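Local coordinates for glucose-binding protein (Thermus thermophilus HB27, PDB 2B3F) that binds galactose and glucose between its two lobes and probably delivers the sugar to a binding-protein-dependent transport system, at residues Asn117-Asn122 against Lys312-Ala317; Pro160-Glu165 against Cys214-Ala219; Gln169-Glu174 against Phe238-Asp243; Phe273-Asp278 against Asn340-Ser345. One frame throughout, in Å; residues are numbered along the deposited sequence.

Contact 1 of 4, residues Asn117-Asn122 against Lys312-Ala317; sequences NIHRSN and KGSIAA. With GAL (beta-D-galactopyranose), chain G.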
loop_
_atom_site.group_PDB
_atom_site.type_symbol
_atom_site.label_atom_id
_atom_site.label_comp_id
_atom_site.label_asym_id
_atom_site.label_seq_id
_atom_site.Cartn_x
_atom_site.Cartn_y
_atom_site.Cartn_z
ATOM N N ASN A 117 -4.148 -10.238 -1.458
ATOM C CA ASN A 117 -4.547 -9.223 -2.395
ATOM C C ASN A 117 -3.362 -8.623 -3.140
ATOM O O ASN A 117 -2.192 -8.988 -2.916
ATOM C CB ASN A 117 -5.337 -8.111 -1.666
ATOM C CG ASN A 117 -4.476 -7.306 -0.695
ATOM O OD1 ASN A 117 -3.269 -7.462 -0.644
ATOM N ND2 ASN A 117 -5.118 -6.421 0.075
ATOM N N ILE A 118 -3.700 -7.715 -4.032
ATOM C CA ILE A 118 -2.764 -6.783 -4.640
ATOM C C ILE A 118 -3.416 -5.397 -4.549
ATOM O O ILE A 118 -4.533 -5.188 -5.020
ATOM C CB ILE A 118 -2.489 -7.106 -6.131
ATOM C CG1 ILE A 118 -1.856 -8.498 -6.291
ATOM C CG2 ILE A 118 -1.630 -6.046 -6.770
ATOM C CD1 ILE A 118 -0.446 -8.643 -5.798
ATOM N N HIS A 119 -2.724 -4.452 -3.907
ATOM C CA HIS A 119 -3.092 -3.046 -3.998
ATOM C C HIS A 119 -2.120 -2.315 -4.938
ATOM O O HIS A 119 -0.961 -2.720 -5.127
ATOM C CB HIS A 119 -3.066 -2.342 -2.623
ATOM C CG HIS A 119 -4.332 -2.444 -1.807
ATOM N ND1 HIS A 119 -5.527 -1.875 -2.187
ATOM C CD2 HIS A 119 -4.547 -2.983 -0.580
ATOM C CE1 HIS A 119 -6.425 -2.073 -1.231
ATOM N NE2 HIS A 119 -5.855 -2.747 -0.249
ATOM N N ARG A 120 -2.608 -1.219 -5.497
ATOM C CA ARG A 120 -1.823 -0.313 -6.322
ATOM C C ARG A 120 -1.614 0.993 -5.552
ATOM O O ARG A 120 -2.586 1.567 -5.030
ATOM C CB ARG A 120 -2.585 0.017 -7.593
ATOM C CG ARG A 120 -1.766 0.792 -8.583
ATOM C CD ARG A 120 -2.480 0.912 -9.898
ATOM N NE ARG A 120 -1.641 1.534 -10.899
ATOM C CZ ARG A 120 -1.983 1.645 -12.176
ATOM N NH1 ARG A 120 -3.144 1.187 -12.582
ATOM N NH2 ARG A 120 -1.160 2.194 -13.044
ATOM N N SER A 121 -0.371 1.452 -5.526
ATOM C CA SER A 121 -0.007 2.674 -4.837
ATOM C C SER A 121 -0.267 3.924 -5.691
ATOM O O SER A 121 -0.775 4.934 -5.176
ATOM C CB SER A 121 1.465 2.631 -4.419
ATOM O OG SER A 121 1.857 3.888 -3.877
ATOM N N ASN A 122 0.092 3.866 -6.974
ATOM C CA ASN A 122 0.149 5.067 -7.818
ATOM C C ASN A 122 -1.170 5.361 -8.542
ATOM O O ASN A 122 -1.244 5.248 -9.789
ATOM C CB ASN A 122 1.329 4.980 -8.800
ATOM C CG ASN A 122 1.239 3.778 -9.773
ATOM O OD1 ASN A 122 0.860 2.667 -9.393
ATOM N ND2 ASN A 122 1.579 4.022 -11.033
ATOM N N LYS A 312 -12.706 -4.242 -0.395
ATOM C CA LYS A 312 -11.453 -3.568 0.004
ATOM C C LYS A 312 -10.943 -2.517 -0.974
ATOM O O LYS A 312 -10.306 -1.548 -0.547
ATOM C CB LYS A 312 -10.366 -4.627 0.188
ATOM C CG LYS A 312 -9.071 -4.159 0.832
ATOM C CD LYS A 312 -9.179 -3.844 2.288
ATOM C CE LYS A 312 -7.791 -3.798 2.923
ATOM N NZ LYS A 312 -6.978 -2.692 2.328
ATOM N N GLY A 313 -11.142 -2.730 -2.269
ATOM C CA GLY A 313 -10.614 -1.855 -3.308
ATOM C C GLY A 313 -9.363 -2.416 -3.988
ATOM O O GLY A 313 -8.959 -1.950 -5.038
ATOM N N SER A 314 -8.761 -3.409 -3.357
ATOM C CA SER A 314 -7.669 -4.188 -3.931
ATOM C C SER A 314 -8.264 -5.210 -4.892
ATOM O O SER A 314 -9.469 -5.438 -4.907
ATOM C CB SER A 314 -6.911 -4.944 -2.841
ATOM O OG SER A 314 -7.769 -5.487 -1.853
ATOM N N ILE A 315 -7.380 -5.836 -5.654
ATOM C CA ILE A 315 -7.744 -6.988 -6.471
ATOM C C ILE A 315 -7.184 -8.250 -5.797
ATOM O O ILE A 315 -6.353 -8.181 -4.889
ATOM C CB ILE A 315 -7.246 -6.818 -7.934
ATOM C CG1 ILE A 315 -5.715 -6.834 -8.000
ATOM C CG2 ILE A 315 -7.846 -5.550 -8.544
ATOM C CD1 ILE A 315 -5.089 -6.628 -9.375
ATOM N N ALA A 316 -7.656 -9.424 -6.246
ATOM C CA ALA A 316 -7.152 -10.665 -5.711
ATOM C C ALA A 316 -5.705 -10.893 -6.163
ATOM O O ALA A 316 -5.318 -10.474 -7.251
ATOM C CB ALA A 316 -8.030 -11.830 -6.181
ATOM N N ALA A 317 -4.938 -11.561 -5.318
ATOM C CA ALA A 317 -3.597 -12.048 -5.693
ATOM C C ALA A 317 -3.701 -13.316 -6.571
ATOM O O ALA A 317 -2.852 -13.547 -7.428
ATOM C CB ALA A 317 -2.772 -12.342 -4.472
HETATM C C1 GAL G . -1.443 -0.288 3.433
HETATM C C2 GAL G . -2.143 -1.652 3.482
HETATM C C3 GAL G . -3.593 -1.566 3.025
HETATM C C4 GAL G . -4.343 -0.462 3.773
HETATM C C5 GAL G . -3.488 0.828 3.740
HETATM C C6 GAL G . -4.110 2.027 4.474
HETATM O O1 GAL G . -0.138 -0.369 3.919
HETATM O O2 GAL G . -1.393 -2.591 2.695
HETATM O O3 GAL G . -4.245 -2.809 3.235
HETATM O O4 GAL G . -4.578 -0.923 5.077
HETATM O O5 GAL G . -2.196 0.614 4.253
HETATM O O6 GAL G . -4.060 1.838 5.856
#
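The galactose pocket of this periplasmic sugar-binding protein is walled here by His119 and Lys312, which meet where strand 119-120 and the residues just before it pass the end of helix 302-312 and the loop after it. Lys312 NZ donates to His119 NE2 at 2.8 Å, 18° out of the imidazole plane, and also to galactose O3 at 2.9 Å. The lysine chain reaches this position by bending at chi2 and chi4, and the two side chains cross at about a right angle. Over one face of the ring, Ser314 CB lies 3.4 Å from the His119 centroid and 13° off the normal, a CH-pi contact. Asp243 takes the other ring nitrogen, ND1, so both nitrogens are engaged and the rotation of the imidazole is fixed. The backbones are joined by a single antiparallel bridge, a hydrogen-bonded pair in which Ile118 N reaches Ile315 O at 2.8 Å and Ile315 N reaches Ile118 O at 3.0 Å. Asn117 OD1 accepts from the backbone N of Asp278, which also binds the galactose, while Ser314 OG is bonded to Asn309 and receives a weak bond from Asn117 ND2. On the apolar side, Ile118 CB packs against Ile315 CG1 at 3.7 Å.

Contact 2 of 4, residues Pro160-Glu165 against Cys214-Ala219; sequences PLALGE and CANKDA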
loop_
_atom_site.group_PDB
_atom_site.type_symbol
_atom_site.label_atom_id
_atom_site.label_comp_id
_atom_site.label_asym_id
_atom_site.label_seq_id
_atom_site.Cartn_x
_atom_site.Cartn_y
_atom_site.Cartn_z
ATOM N N PRO A 160 -5.652 22.599 -4.428
ATOM C CA PRO A 160 -6.155 21.599 -5.376
ATOM C C PRO A 160 -5.724 20.153 -5.088
ATOM O O PRO A 160 -6.390 19.224 -5.558
ATOM C CB PRO A 160 -5.564 22.049 -6.722
ATOM C CG PRO A 160 -5.159 23.466 -6.524
ATOM C CD PRO A 160 -4.791 23.595 -5.094
ATOM N N LEU A 161 -4.629 19.975 -4.355
ATOM C CA LEU A 161 -4.175 18.628 -3.961
ATOM C C LEU A 161 -4.551 18.338 -2.518
ATOM O O LEU A 161 -4.216 19.107 -1.614
ATOM C CB LEU A 161 -2.666 18.485 -4.159
ATOM C CG LEU A 161 -2.080 17.120 -3.748
ATOM C CD1 LEU A 161 -2.666 16.023 -4.610
ATOM C CD2 LEU A 161 -0.573 17.138 -3.845
ATOM N N ALA A 162 -5.267 17.230 -2.308
ATOM C CA ALA A 162 -5.577 16.726 -0.980
ATOM C C ALA A 162 -4.394 15.903 -0.495
ATOM O O ALA A 162 -3.805 15.139 -1.275
ATOM C CB ALA A 162 -6.846 15.870 -1.001
ATOM N N LEU A 163 -4.041 16.080 0.768
ATOM C CA LEU A 163 -2.923 15.381 1.386
ATOM C C LEU A 163 -3.172 15.238 2.891
ATOM O O LEU A 163 -3.866 16.075 3.486
ATOM C CB LEU A 163 -1.641 16.150 1.094
ATOM C CG LEU A 163 -0.293 15.550 1.454
ATOM C CD1 LEU A 163 -0.081 14.236 0.744
ATOM C CD2 LEU A 163 0.770 16.552 1.086
ATOM N N GLY A 164 -2.648 14.168 3.495
ATOM C CA GLY A 164 -2.792 13.910 4.921
ATOM C C GLY A 164 -1.462 13.796 5.662
ATOM O O GLY A 164 -0.433 14.385 5.275
ATOM N N GLU A 165 -1.491 12.971 6.700
ATOM C CA GLU A 165 -0.388 12.767 7.614
ATOM C C GLU A 165 0.895 12.243 6.941
ATOM O O GLU A 165 0.909 11.851 5.764
ATOM C CB GLU A 165 -0.816 11.827 8.749
ATOM C CG GLU A 165 -1.147 10.385 8.298
ATOM C CD GLU A 165 -1.468 9.474 9.453
ATOM O OE1 GLU A 165 -0.635 9.396 10.393
ATOM O OE2 GLU A 165 -2.534 8.820 9.424
ATOM N N CYS A 214 0.866 22.627 -3.776
ATOM C CA CYS A 214 -0.546 22.568 -4.183
ATOM C C CYS A 214 -1.483 21.965 -3.133
ATOM O O CYS A 214 -2.703 21.879 -3.357
ATOM C CB CYS A 214 -0.675 21.758 -5.466
ATOM S SG CYS A 214 0.380 22.353 -6.812
ATOM N N ALA A 215 -0.908 21.542 -2.008
ATOM C CA ALA A 215 -1.600 20.753 -1.002
ATOM C C ALA A 215 -2.212 21.603 0.102
ATOM O O ALA A 215 -1.788 22.746 0.339
ATOM C CB ALA A 215 -0.639 19.716 -0.389
ATOM N N ASN A 216 -3.190 21.035 0.795
ATOM C CA ASN A 216 -3.775 21.693 1.962
ATOM C C ASN A 216 -2.729 21.817 3.087
ATOM O O ASN A 216 -1.972 20.886 3.372
ATOM C CB ASN A 216 -5.032 20.952 2.463
ATOM C CG ASN A 216 -4.824 19.448 2.558
ATOM O OD1 ASN A 216 -4.613 18.803 1.524
ATOM N ND2 ASN A 216 -4.891 18.888 3.783
ATOM N N LYS A 217 -2.704 22.973 3.745
ATOM C CA LYS A 217 -1.673 23.263 4.725
ATOM C C LYS A 217 -1.901 22.538 6.049
ATOM O O LYS A 217 -0.981 22.450 6.876
ATOM C CB LYS A 217 -1.592 24.786 4.957
ATOM C CG LYS A 217 -1.291 25.591 3.689
ATOM C CD LYS A 217 0.188 25.882 3.538
ATOM C CE LYS A 217 0.557 26.412 2.143
ATOM N NZ LYS A 217 -0.436 27.386 1.595
ATOM N N ASP A 218 -3.112 22.017 6.248
ATOM C CA ASP A 218 -3.453 21.265 7.464
ATOM C C ASP A 218 -3.206 19.734 7.351
ATOM O O ASP A 218 -3.634 18.962 8.219
ATOM C CB ASP A 218 -4.905 21.536 7.896
ATOM C CG ASP A 218 -5.960 21.067 6.879
ATOM O OD1 ASP A 218 -5.648 20.775 5.703
ATOM O OD2 ASP A 218 -7.147 21.017 7.268
ATOM N N ALA A 219 -2.501 19.338 6.293
ATOM C CA ALA A 219 -2.297 17.925 5.958
ATOM C C ALA A 219 -1.805 17.071 7.130
ATOM O O ALA A 219 -2.264 15.933 7.300
ATOM C CB ALA A 219 -1.359 17.809 4.799
#
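Leu163 and Ala215 form the apolar centre, with Leu163 CD2 3.8 Å from Ala215 CB. Ala219 CB lies 4.1 Å from Leu163 CB, and Leu161 CB meets Cys214 CB at 4.0 Å, while Leu172 of helix 166-190 packs on both leucines. Outward from this patch the backbones are bridged once: Leu161 N donates to Cys214 O at 2.9 Å, and Asn216 N answers to Leu161 O over a longer 3.3 Å. Beyond the bridge, the Asn216 side chain stands in for a second strand. Its OD1 accepts from Leu163 N at 2.9 Å, in the carbonyl plane and on a lone pair, and its ND2 donates to Leu163 O at 3.0 Å. A chi1 of 46°, with CG between the backbone N and carbonyl carbon, brings the amide alongside the backbone of Leu163, where it meets both the N-H and the C=O. ND2 also reaches Asp218 OD1 within the type I turn Asn216-Ala219. Three bonds thus hold the amide flat, implying that a side chain continues the pairing of edge strand 161-162 where the partner backbone turns off.

Contact 3 of 4, residues Gln169-Glu174 against Phe238-Asp243; sequences QQHLWE and FNIMGD. Unlike the reference sequence in segment 238-243: Ile240 (reference Val).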
loop_
_atom_site.group_PDB
_atom_site.type_symbol
_atom_site.label_atom_id
_atom_site.label_comp_id
_atom_site.label_asym_id
_atom_site.label_seq_id
_atom_site.Cartn_x
_atom_site.Cartn_y
_atom_site.Cartn_z
ATOM N N GLN A 169 2.323 11.587 2.791
ATOM C CA GLN A 169 3.282 12.435 2.093
ATOM C C GLN A 169 4.376 11.570 1.473
ATOM O O GLN A 169 4.778 11.796 0.344
ATOM C CB GLN A 169 3.864 13.470 3.046
ATOM C CG GLN A 169 2.815 14.375 3.667
ATOM C CD GLN A 169 3.285 15.018 4.978
ATOM O OE1 GLN A 169 4.497 15.104 5.254
ATOM N NE2 GLN A 169 2.320 15.417 5.818
ATOM N N GLN A 170 4.822 10.561 2.208
ATOM C CA GLN A 170 5.737 9.554 1.662
ATOM C C GLN A 170 5.085 8.846 0.477
ATOM O O GLN A 170 5.734 8.594 -0.533
ATOM C CB GLN A 170 6.093 8.525 2.709
ATOM C CG GLN A 170 6.821 9.039 3.975
ATOM C CD GLN A 170 7.156 7.885 4.896
ATOM O OE1 GLN A 170 7.684 6.869 4.444
ATOM N NE2 GLN A 170 6.836 8.016 6.176
ATOM N N HIS A 171 3.799 8.529 0.626
ATOM C CA HIS A 171 3.013 7.878 -0.410
ATOM C C HIS A 171 2.995 8.695 -1.691
ATOM O O HIS A 171 3.233 8.179 -2.767
ATOM C CB HIS A 171 1.585 7.612 0.058
ATOM C CG HIS A 171 0.837 6.709 -0.864
ATOM N ND1 HIS A 171 0.625 5.374 -0.589
ATOM C CD2 HIS A 171 0.305 6.942 -2.088
ATOM C CE1 HIS A 171 -0.024 4.828 -1.604
ATOM N NE2 HIS A 171 -0.241 5.758 -2.521
ATOM N N LEU A 172 2.708 9.985 -1.555
ATOM C CA LEU A 172 2.792 10.896 -2.686
ATOM C C LEU A 172 4.199 10.897 -3.304
ATOM O O LEU A 172 4.349 10.824 -4.528
ATOM C CB LEU A 172 2.458 12.297 -2.214
ATOM C CG LEU A 172 2.631 13.406 -3.220
ATOM C CD1 LEU A 172 1.734 13.211 -4.446
ATOM C CD2 LEU A 172 2.306 14.720 -2.465
ATOM N N TRP A 173 5.220 10.951 -2.454
ATOM C CA TRP A 173 6.607 10.977 -2.903
ATOM C C TRP A 173 6.951 9.764 -3.787
ATOM O O TRP A 173 7.598 9.923 -4.799
ATOM C CB TRP A 173 7.584 11.027 -1.728
ATOM C CG TRP A 173 9.031 11.130 -2.146
ATOM C CD1 TRP A 173 9.747 12.283 -2.378
ATOM C CD2 TRP A 173 9.952 10.045 -2.393
ATOM N NE1 TRP A 173 11.033 11.982 -2.749
ATOM C CE2 TRP A 173 11.197 10.623 -2.762
ATOM C CE3 TRP A 173 9.845 8.652 -2.335
ATOM C CZ2 TRP A 173 12.325 9.848 -3.063
ATOM C CZ3 TRP A 173 10.958 7.884 -2.635
ATOM C CH2 TRP A 173 12.187 8.487 -3.004
ATOM N N GLU A 174 6.482 8.566 -3.437
ATOM C CA GLU A 174 6.892 7.391 -4.247
ATOM C C GLU A 174 6.298 7.456 -5.656
ATOM O O GLU A 174 6.923 7.008 -6.615
ATOM C CB GLU A 174 6.665 6.052 -3.551
ATOM C CG GLU A 174 5.247 5.615 -3.281
ATOM C CD GLU A 174 5.201 4.268 -2.545
ATOM O OE1 GLU A 174 6.246 3.856 -1.967
ATOM O OE2 GLU A 174 4.121 3.648 -2.527
ATOM N N PHE A 238 -7.704 16.645 -6.583
ATOM C CA PHE A 238 -6.954 15.408 -6.739
ATOM C C PHE A 238 -6.462 14.867 -5.400
ATOM O O PHE A 238 -6.250 15.612 -4.452
ATOM C CB PHE A 238 -5.739 15.632 -7.627
ATOM C CG PHE A 238 -6.037 16.388 -8.899
ATOM C CD1 PHE A 238 -6.821 15.816 -9.894
ATOM C CD2 PHE A 238 -5.527 17.669 -9.098
ATOM C CE1 PHE A 238 -7.088 16.516 -11.077
ATOM C CE2 PHE A 238 -5.800 18.370 -10.260
ATOM C CZ PHE A 238 -6.574 17.794 -11.249
ATOM N N ASN A 239 -6.247 13.549 -5.368
ATOM C CA ASN A 239 -5.548 12.906 -4.240
ATOM C C ASN A 239 -4.735 11.743 -4.799
ATOM O O ASN A 239 -5.231 11.023 -5.644
ATOM C CB ASN A 239 -6.545 12.406 -3.205
ATOM C CG ASN A 239 -5.878 11.856 -1.952
ATOM O OD1 ASN A 239 -5.017 12.523 -1.325
ATOM N ND2 ASN A 239 -6.298 10.666 -1.546
ATOM N N ILE A 240 -3.498 11.582 -4.332
ATOM C CA ILE A 240 -2.656 10.437 -4.754
ATOM C C ILE A 240 -2.690 9.429 -3.608
ATOM O O ILE A 240 -2.186 9.707 -2.529
ATOM C CB ILE A 240 -1.194 10.859 -5.040
ATOM C CG1 ILE A 240 -1.109 11.961 -6.125
ATOM C CG2 ILE A 240 -0.348 9.648 -5.438
ATOM C CD1 ILE A 240 -1.762 11.638 -7.438
ATOM N N MET A 241 -3.279 8.248 -3.816
ATOM C CA MET A 241 -3.421 7.299 -2.719
ATOM C C MET A 241 -3.674 5.892 -3.281
ATOM O O MET A 241 -4.184 5.750 -4.402
ATOM C CB MET A 241 -4.577 7.749 -1.824
ATOM C CG MET A 241 -4.856 6.931 -0.575
ATOM S SD MET A 241 -3.386 6.583 0.393
ATOM C CE MET A 241 -2.654 8.198 0.690
ATOM N N GLY A 242 -3.323 4.885 -2.504
ATOM C CA GLY A 242 -3.592 3.504 -2.901
ATOM C C GLY A 242 -5.065 3.230 -3.079
ATOM O O GLY A 242 -5.915 3.957 -2.550
ATOM N N ASP A 243 -5.386 2.140 -3.774
ATOM C CA ASP A 243 -6.771 1.846 -4.116
ATOM C C ASP A 243 -7.647 1.302 -2.990
ATOM O O ASP A 243 -8.837 1.021 -3.201
ATOM C CB ASP A 243 -6.903 1.030 -5.426
ATOM C CG ASP A 243 -5.958 -0.168 -5.531
ATOM O OD1 ASP A 243 -5.325 -0.609 -4.543
ATOM O OD2 ASP A 243 -5.834 -0.673 -6.672
#
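Helix 166-190 passes strand 238-240 and the residues that follow it with CA atoms 5.8 Å apart at Leu172 and Ile240 and 6.9 Å at His171 and Met241, and no hydrogen bond joins the two segments. This is helix-on-sheet packing within an alpha/beta lobe of the binding protein, the strand belonging to the four-stranded mixed sheet that also holds 161-162. Two side-chain meetings carry it. Leu172 CD1 reaches Ile240 CG1 at 3.5 Å, the two side chains crossing at about a right angle; Ile240 differs from the reference sequence, which has Val. One residue earlier, the His171 ring extends toward Met241 and Gly242 with CG anti to the backbone N (chi1 -168°). Met241 folds back over it, its chain bent at chi2 and chi3, in a Met-aromatic contact with SD 4.2 Å from the centroid and only 5° off the normal. Glu174 OE2 lies on the opposite face, offset toward the rim. The ring's polar partners lie beyond the two segments: NE2 is hydrogen-bonded to Ser121 O and ND1 to His348, which is itself hydrogen-bonded to the galactose, making His171 a second-shell residue of the pocket. Gly242 N comes within 3.2 Å of His171 NE2, but the N-H is not directed at it, and the pair is not a hydrogen bond.

Contact 4 of 4, residues Phe273-Asp278 against Asn340-Ser345; sequences FMMLSD and NRIVGS. With GAL (beta-D-galactopyranose), chain G.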
loop_
_atom_site.group_PDB
_atom_site.type_symbol
_atom_site.label_atom_id
_atom_site.label_comp_id
_atom_site.label_asym_id
_atom_site.label_seq_id
_atom_site.Cartn_x
_atom_site.Cartn_y
_atom_site.Cartn_z
ATOM N N PHE A 273 2.580 -0.152 -12.772
ATOM C CA PHE A 273 1.699 -0.506 -11.659
ATOM C C PHE A 273 2.642 -0.678 -10.485
ATOM O O PHE A 273 3.449 -1.606 -10.447
ATOM C CB PHE A 273 0.951 -1.796 -12.026
ATOM C CG PHE A 273 -0.138 -2.223 -11.064
ATOM C CD1 PHE A 273 -1.433 -2.413 -11.522
ATOM C CD2 PHE A 273 0.143 -2.563 -9.747
ATOM C CE1 PHE A 273 -2.452 -2.874 -10.684
ATOM C CE2 PHE A 273 -0.877 -3.029 -8.893
ATOM C CZ PHE A 273 -2.175 -3.185 -9.364
ATOM N N MET A 274 2.583 0.258 -9.536
ATOM C CA MET A 274 3.395 0.160 -8.327
ATOM C C MET A 274 2.585 -0.624 -7.304
ATOM O O MET A 274 1.581 -0.131 -6.777
ATOM C CB MET A 274 3.764 1.548 -7.767
ATOM C CG MET A 274 4.591 1.431 -6.513
ATOM S SD MET A 274 5.105 3.039 -5.840
ATOM C CE MET A 274 6.496 3.397 -6.841
ATOM N N MET A 275 3.006 -1.860 -7.060
ATOM C CA MET A 275 2.198 -2.785 -6.277
ATOM C C MET A 275 2.645 -2.888 -4.834
ATOM O O MET A 275 3.764 -2.496 -4.467
ATOM C CB MET A 275 2.210 -4.196 -6.909
ATOM C CG MET A 275 3.558 -4.865 -6.917
ATOM S SD MET A 275 4.088 -5.661 -5.372
ATOM C CE MET A 275 2.915 -7.027 -5.220
ATOM N N LEU A 276 1.739 -3.429 -4.025
ATOM C CA LEU A 276 2.019 -3.938 -2.694
ATOM C C LEU A 276 1.045 -5.094 -2.474
ATOM O O LEU A 276 0.060 -5.229 -3.220
ATOM C CB LEU A 276 1.799 -2.842 -1.622
ATOM C CG LEU A 276 0.402 -2.221 -1.627
ATOM C CD1 LEU A 276 -0.269 -2.320 -0.269
ATOM C CD2 LEU A 276 0.383 -0.789 -2.195
ATOM N N SER A 277 1.292 -5.892 -1.452
ATOM C CA SER A 277 0.421 -7.030 -1.173
ATOM C C SER A 277 0.346 -7.288 0.311
ATOM O O SER A 277 1.370 -7.432 0.969
ATOM C CB SER A 277 0.925 -8.282 -1.909
ATOM O OG SER A 277 0.129 -9.401 -1.561
ATOM N N ASP A 278 -0.882 -7.298 0.833
ATOM C CA ASP A 278 -1.161 -7.690 2.189
ATOM C C ASP A 278 -1.132 -9.214 2.250
ATOM O O ASP A 278 -1.712 -9.865 1.388
ATOM C CB ASP A 278 -2.531 -7.170 2.617
ATOM C CG ASP A 278 -2.579 -5.632 2.689
ATOM O OD1 ASP A 278 -1.692 -5.079 3.377
ATOM O OD2 ASP A 278 -3.475 -5.029 2.064
ATOM N N ASN A 340 0.632 -4.068 -17.352
ATOM C CA ASN A 340 1.620 -3.043 -17.059
ATOM C C ASN A 340 2.967 -3.599 -16.616
ATOM O O ASN A 340 3.091 -4.760 -16.218
ATOM C CB ASN A 340 1.107 -2.146 -15.915
ATOM C CG ASN A 340 -0.016 -1.206 -16.327
ATOM O OD1 ASN A 340 -0.749 -1.434 -17.303
ATOM N ND2 ASN A 340 -0.173 -0.138 -15.559
ATOM N N ARG A 341 3.985 -2.747 -16.665
ATOM C CA ARG A 341 5.240 -3.001 -15.999
ATOM C C ARG A 341 4.993 -2.882 -14.496
ATOM O O ARG A 341 4.378 -1.907 -14.064
ATOM C CB ARG A 341 6.256 -1.942 -16.426
ATOM C CG ARG A 341 7.527 -1.887 -15.626
ATOM C CD ARG A 341 8.477 -3.002 -15.970
ATOM N NE ARG A 341 9.691 -2.967 -15.151
ATOM C CZ ARG A 341 10.801 -2.270 -15.425
ATOM N NH1 ARG A 341 10.913 -1.523 -16.515
ATOM N NH2 ARG A 341 11.830 -2.336 -14.577
ATOM N N ILE A 342 5.471 -3.858 -13.732
ATOM C CA ILE A 342 5.249 -3.902 -12.284
ATOM C C ILE A 342 6.509 -3.465 -11.547
ATOM O O ILE A 342 7.617 -3.932 -11.834
ATOM C CB ILE A 342 4.858 -5.328 -11.803
ATOM C CG1 ILE A 342 3.681 -5.888 -12.605
ATOM C CG2 ILE A 342 4.541 -5.333 -10.314
ATOM C CD1 ILE A 342 2.507 -5.006 -12.672
ATOM N N VAL A 343 6.342 -2.547 -10.592
ATOM C CA VAL A 343 7.399 -2.255 -9.614
ATOM C C VAL A 343 6.760 -2.280 -8.232
ATOM O O VAL A 343 5.529 -2.356 -8.120
ATOM C CB VAL A 343 8.070 -0.861 -9.845
ATOM C CG1 VAL A 343 8.667 -0.757 -11.268
ATOM C CG2 VAL A 343 7.078 0.269 -9.608
ATOM N N GLY A 344 7.600 -2.210 -7.203
ATOM C CA GLY A 344 7.123 -2.330 -5.824
ATOM C C GLY A 344 7.082 -0.989 -5.109
ATOM O O GLY A 344 7.876 -0.084 -5.393
ATOM N N SER A 345 6.156 -0.906 -4.160
ATOM C CA SER A 345 6.071 0.219 -3.222
ATOM C C SER A 345 7.149 0.218 -2.153
ATOM O O SER A 345 7.501 -0.825 -1.605
ATOM C CB SER A 345 4.699 0.192 -2.542
ATOM O OG SER A 345 4.572 1.206 -1.552
HETATM C C1 GAL G . -1.443 -0.288 3.433
HETATM C C2 GAL G . -2.143 -1.652 3.482
HETATM C C3 GAL G . -3.593 -1.566 3.025
HETATM C C4 GAL G . -4.343 -0.462 3.773
HETATM C C5 GAL G . -3.488 0.828 3.740
HETATM C C6 GAL G . -4.110 2.027 4.474
HETATM O O1 GAL G . -0.138 -0.369 3.919
HETATM O O2 GAL G . -1.393 -2.591 2.695
HETATM O O3 GAL G . -4.245 -2.809 3.235
HETATM O O4 GAL G . -4.578 -0.923 5.077
HETATM O O5 GAL G . -2.196 0.614 4.253
HETATM O O6 GAL G . -4.060 1.838 5.856
#
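The Phe273 ring meets Ile342 CD1 obliquely, the methyl lying 4.2 Å from Phe273 CG and 3.6 Å from Phe273 CB, with the two side chains side by side and pointing the same way. The Trp337 ring of helix 328-339 meets the phenyl with their planes at about 55°. At the start of the pairing, Asn340 CB packs against Phe273 CB. Met275 shares the same sheet face: its CG, set between the backbone N and carbonyl carbon, reaches Ile342 CG2 at 3.6 Å, the two side chains crossing at about a right angle. On the other face Met274 CB packs on Val343 CG2 at 4.0 Å, and Met274 CG runs on past the Gly344-Ser345 peptide. Four backbone bonds set the parallel register: Phe273 N to Arg341 O, Val343 N to Phe273 O, Met275 N to Val343 O at 2.8 Å, and Ser345 N to Met275 O. All four are fairly straight, although the two strand axes are at 45° to each other. Further along the strand, Asp278 turns its carboxylate to the sugar, OD1 accepting from galactose O2 and OD2 from galactose O3, both at 2.6 Å. This two-oxygen grip on adjacent hydroxyls is characteristic of carbohydrate sites, and here strand 272-280, paired in parallel with 341-344, carries Leu276 and Asp278 into the galactose pocket.

Overall arrangement
From the N terminus, the chain first enters contact 1 at 117-122, and that loop closes only at 312-317. Contacts 2 and 3 are nested inside it and cross each other, because 169-174 falls between the two segments of contact 2 and 238-243 follows them; strands 161-162 and 238-240 are neighbours in the smaller sheet. Contact 4 opens at 273-278, inside the loop of contact 1, and closes beyond it at 340-345, so these two cross as well. They share the larger sheet and the galactose. Glu174 joins contact 3 to both, through Ser121 and Ser345, while contact 2 stays about 11 Å from contact 1 between nearest atoms.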